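Local coordinates for Lv-ranaspumin (Lv-RSN-1) (Leptodactylus vastus, PDB 4K82), which is a surfactant protein of the frog foam nest, where it probably lowers surface tension at the air-water interface and so helps the foam to form, at residues L134-K139 with L163-C168; I161-E164 with V169-G172. All coordinates share one frame; numbering follows the deposited sequence.

Contact 1: L134-K139 with L163-C168; sequences LVKFLK and LERLPC
Helix 133-144 and the turn just after helix 152-165 come closest at F137 and L166, whose CA atoms lie 7.9 Å apart, and no hydrogen bond joins the two segments. L166 sets its CD2 methyl over one face of the F137 ring in a CH-pi contact: CD2 stands 3.7 Å from the centroid of that ring, 9° off the normal, so the methyl sits over the centre and not over a rim. A CG anti to the backbone N (chi1 -167°) brings CD2 of L166 over that ring, the two side chains crossing at about a right angle. At its CE1 corner the F137 ring meets L163 CD2 obliquely, 4.1 Å away. In this mostly helical protein, helix 133-144 thus packs against the last turn of helix 152-165 and the residue after it; M120 of helix 107-121 touches both F137 and L166, while L206 of helix 196-212 touches F137. Replacing the F137 ring by an alanine side chain would probably leave L166 CD2 with no aromatic face to rest on and open a gap beside L163. Nearer the surface, K136 NZ approaches R165 NE to 4.2 Å, like charge against like; R165 instead gives its NH2 to D140 in a salt bridge, and its buried NE has no partner.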
# COMPACT_ATOMS: atom_id res chain seq x y z
N LEU A 134 -0.10 -5.50 -0.30
CA LEU A 134 0.69 -4.51 0.44
C LEU A 134 0.12 -4.22 1.83
O LEU A 134 0.86 -4.20 2.82
CB LEU A 134 0.87 -3.21 -0.36
CG LEU A 134 1.81 -2.18 0.28
CD1 LEU A 134 3.12 -2.82 0.71
CD2 LEU A 134 2.09 -1.03 -0.68
N VAL A 135 -1.19 -4.01 1.91
CA VAL A 135 -1.83 -3.75 3.20
C VAL A 135 -1.63 -4.94 4.14
O VAL A 135 -1.41 -4.75 5.34
CB VAL A 135 -3.32 -3.40 3.04
CG1 VAL A 135 -3.97 -3.16 4.40
CG2 VAL A 135 -3.48 -2.18 2.15
N LYS A 136 -1.69 -6.16 3.59
CA LYS A 136 -1.43 -7.39 4.34
C LYS A 136 -0.03 -7.39 4.96
O LYS A 136 0.18 -7.84 6.09
CB LYS A 136 -1.51 -8.60 3.40
CG LYS A 136 -2.84 -9.32 3.36
CD LYS A 136 -2.70 -10.67 2.64
CE LYS A 136 -1.75 -11.63 3.37
NZ LYS A 136 -0.32 -11.51 2.95
N PHE A 137 0.93 -6.91 4.18
CA PHE A 137 2.32 -6.81 4.61
C PHE A 137 2.45 -5.83 5.78
O PHE A 137 3.15 -6.11 6.77
CB PHE A 137 3.15 -6.37 3.40
CG PHE A 137 4.61 -6.13 3.68
CD1 PHE A 137 5.42 -7.12 4.19
CD2 PHE A 137 5.18 -4.90 3.37
CE1 PHE A 137 6.77 -6.89 4.43
CE2 PHE A 137 6.52 -4.67 3.59
CZ PHE A 137 7.32 -5.66 4.13
N LEU A 138 1.76 -4.70 5.67
CA LEU A 138 1.82 -3.71 6.73
C LEU A 138 1.18 -4.25 8.01
O LEU A 138 1.70 -4.02 9.10
CB LEU A 138 1.15 -2.40 6.30
CG LEU A 138 1.72 -1.74 5.06
CD1 LEU A 138 0.88 -0.52 4.72
CD2 LEU A 138 3.17 -1.34 5.30
N LYS A 139 0.07 -4.98 7.86
CA LYS A 139 -0.58 -5.61 9.00
C LYS A 139 0.36 -6.57 9.73
O LYS A 139 0.47 -6.54 10.96
CB LYS A 139 -1.84 -6.37 8.55
CG LYS A 139 -2.98 -5.50 8.08
CD LYS A 139 -4.08 -6.39 7.50
CE LYS A 139 -5.26 -5.59 6.97
NZ LYS A 139 -6.16 -5.16 8.07
N LEU A 163 8.81 -11.90 4.85
CA LEU A 163 9.52 -11.52 3.63
C LEU A 163 9.48 -12.60 2.58
O LEU A 163 9.57 -12.31 1.38
CB LEU A 163 10.96 -11.15 3.93
CG LEU A 163 11.12 -9.95 4.85
CD1 LEU A 163 12.58 -9.71 5.16
CD2 LEU A 163 10.48 -8.69 4.27
N GLU A 164 9.35 -13.85 3.02
CA GLU A 164 9.30 -14.96 2.09
C GLU A 164 8.08 -14.88 1.17
O GLU A 164 8.12 -15.35 0.03
CB GLU A 164 9.34 -16.30 2.82
CG GLU A 164 9.90 -17.40 1.96
CD GLU A 164 10.06 -18.70 2.70
OE1 GLU A 164 9.21 -18.98 3.57
OE2 GLU A 164 11.04 -19.43 2.40
N ARG A 165 7.01 -14.26 1.66
CA ARG A 165 5.80 -14.09 0.86
C ARG A 165 5.86 -12.83 -0.01
O ARG A 165 5.09 -12.68 -0.97
CB ARG A 165 4.57 -14.05 1.76
CG ARG A 165 4.49 -15.19 2.75
CD ARG A 165 3.26 -15.03 3.63
NE ARG A 165 3.13 -13.65 4.08
CZ ARG A 165 3.11 -13.27 5.35
NH1 ARG A 165 3.21 -14.17 6.33
NH2 ARG A 165 2.99 -11.98 5.65
N LEU A 166 6.77 -11.92 0.32
CA LEU A 166 6.95 -10.72 -0.49
C LEU A 166 8.43 -10.51 -0.86
O LEU A 166 9.03 -9.52 -0.43
CB LEU A 166 6.40 -9.50 0.26
CG LEU A 166 6.21 -8.21 -0.54
CD1 LEU A 166 4.98 -8.27 -1.42
CD2 LEU A 166 6.14 -7.01 0.39
N PRO A 167 9.00 -11.43 -1.67
CA PRO A 167 10.44 -11.43 -1.95
C PRO A 167 10.93 -10.23 -2.75
O PRO A 167 12.11 -9.90 -2.70
CB PRO A 167 10.65 -12.72 -2.76
CG PRO A 167 9.32 -13.03 -3.34
CD PRO A 167 8.32 -12.56 -2.32
N CYS A 168 10.03 -9.59 -3.49
CA CYS A 168 10.37 -8.39 -4.23
C CYS A 168 10.99 -7.30 -3.35
O CYS A 168 11.88 -6.57 -3.79
CB CYS A 168 9.12 -7.87 -4.96
SG CYS A 168 7.55 -8.14 -4.08

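Contact 2: I161-E164 with V169-G172; sequences IILE and VLGG
This is a purely apolar, short-range contact in which L163, near the end of helix 152-165, packs against V169 and L170 in the chain that follows it, before helix 175-180. The CA atoms of L163 and V169 are 7.3 Å apart, and the CB bonds of L163, V169 and L170 all point across the interface. The two methyls of L163 take different partners. Its CD2 meets CG1 of V169 at 3.5 Å, the shorter of the two approaches, with the side chains crossing at about a right angle. The other branch, L163 CD1, lies 3.8 Å from L170 CD2, and that same methyl of L170 also rests 3.9 Å from L163 CB, so it lies against both the root and the end of the leucine side chain. In L170 the CD1 methyl extends anti to CA (chi2 179°), which leaves CD2 as the branch turned back to L163. The chain leaves helix 152-165 and turns back through a short 3-10 segment that carries V169 and L170, then bends again at G171 and G172, both with positive phi. L178 of helix 175-180 touches L163 and L170 alike, joining this small apolar cluster to the next helix, where F179 also meets L163 and L175 meets L170. V169 reaches in turn to N123, in the loop after helix 107-121.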
# COMPACT_ATOMS: atom_id res chain seq x y z
N ILE A 161 9.46 -15.21 7.75
CA ILE A 161 8.21 -15.73 7.21
C ILE A 161 7.52 -14.67 6.36
O ILE A 161 7.03 -14.95 5.26
CB ILE A 161 7.28 -16.17 8.36
CG1 ILE A 161 7.81 -17.46 8.99
CG2 ILE A 161 5.84 -16.34 7.86
CD1 ILE A 161 7.20 -17.77 10.35
N ILE A 162 7.51 -13.44 6.86
CA ILE A 162 6.82 -12.35 6.17
C ILE A 162 7.49 -12.02 4.84
O ILE A 162 6.81 -11.88 3.81
CB ILE A 162 6.76 -11.08 7.06
CG1 ILE A 162 5.80 -11.31 8.23
CG2 ILE A 162 6.30 -9.87 6.23
CD1 ILE A 162 5.98 -10.31 9.37
N LEU A 163 8.81 -11.90 4.85
CA LEU A 163 9.52 -11.52 3.63
C LEU A 163 9.48 -12.60 2.58
O LEU A 163 9.57 -12.31 1.38
CB LEU A 163 10.96 -11.15 3.93
CG LEU A 163 11.12 -9.95 4.85
CD1 LEU A 163 12.58 -9.71 5.16
CD2 LEU A 163 10.48 -8.69 4.27
N GLU A 164 9.35 -13.85 3.02
CA GLU A 164 9.30 -14.96 2.09
C GLU A 164 8.08 -14.88 1.17
O GLU A 164 8.12 -15.35 0.03
CB GLU A 164 9.34 -16.30 2.82
CG GLU A 164 9.90 -17.40 1.96
CD GLU A 164 10.06 -18.70 2.70
OE1 GLU A 164 9.21 -18.98 3.57
OE2 GLU A 164 11.04 -19.43 2.40
N VAL A 169 10.56 -7.21 -2.09
CA VAL A 169 11.07 -6.19 -1.18
C VAL A 169 12.54 -6.44 -0.82
O VAL A 169 13.24 -5.52 -0.39
CB VAL A 169 10.22 -6.05 0.10
CG1 VAL A 169 10.73 -6.97 1.18
CG2 VAL A 169 10.25 -4.62 0.60
N LEU A 170 13.01 -7.67 -1.02
CA LEU A 170 14.42 -7.99 -0.79
C LEU A 170 15.31 -7.35 -1.86
O LEU A 170 16.53 -7.28 -1.70
CB LEU A 170 14.64 -9.50 -0.77
CG LEU A 170 13.72 -10.32 0.15
CD1 LEU A 170 14.04 -11.81 0.07
CD2 LEU A 170 13.83 -9.83 1.58
N GLY A 171 14.70 -6.90 -2.95
CA GLY A 171 15.42 -6.19 -3.99
C GLY A 171 16.49 -7.01 -4.69
O GLY A 171 17.54 -6.47 -5.05
N GLY A 172 16.24 -8.30 -4.88
CA GLY A 172 17.17 -9.16 -5.58
C GLY A 172 18.12 -9.94 -4.69
O GLY A 172 18.72 -10.92 -5.14

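How the contacts relate
Contacts 1 and 2 have centres about 7 Å apart, and both draw on helix 152-165. L163 is common to both contacts: its CD2 methyl faces F137 in the first and V169 in the second, while CD1 serves contact 2 alone. A direct touch reinforces the link, F137 CE1 of contact 1 lying 3.5 Å from I162 CG2 of contact 2. The chain runs from one to the other without a break, since C168 ends contact 1 and V169 begins the second segment of contact 2; C168 is also tied to C125 by a disulfide. Apolar side chains touch one another from F137 of helix 133-144 through L163 to helix 175-180.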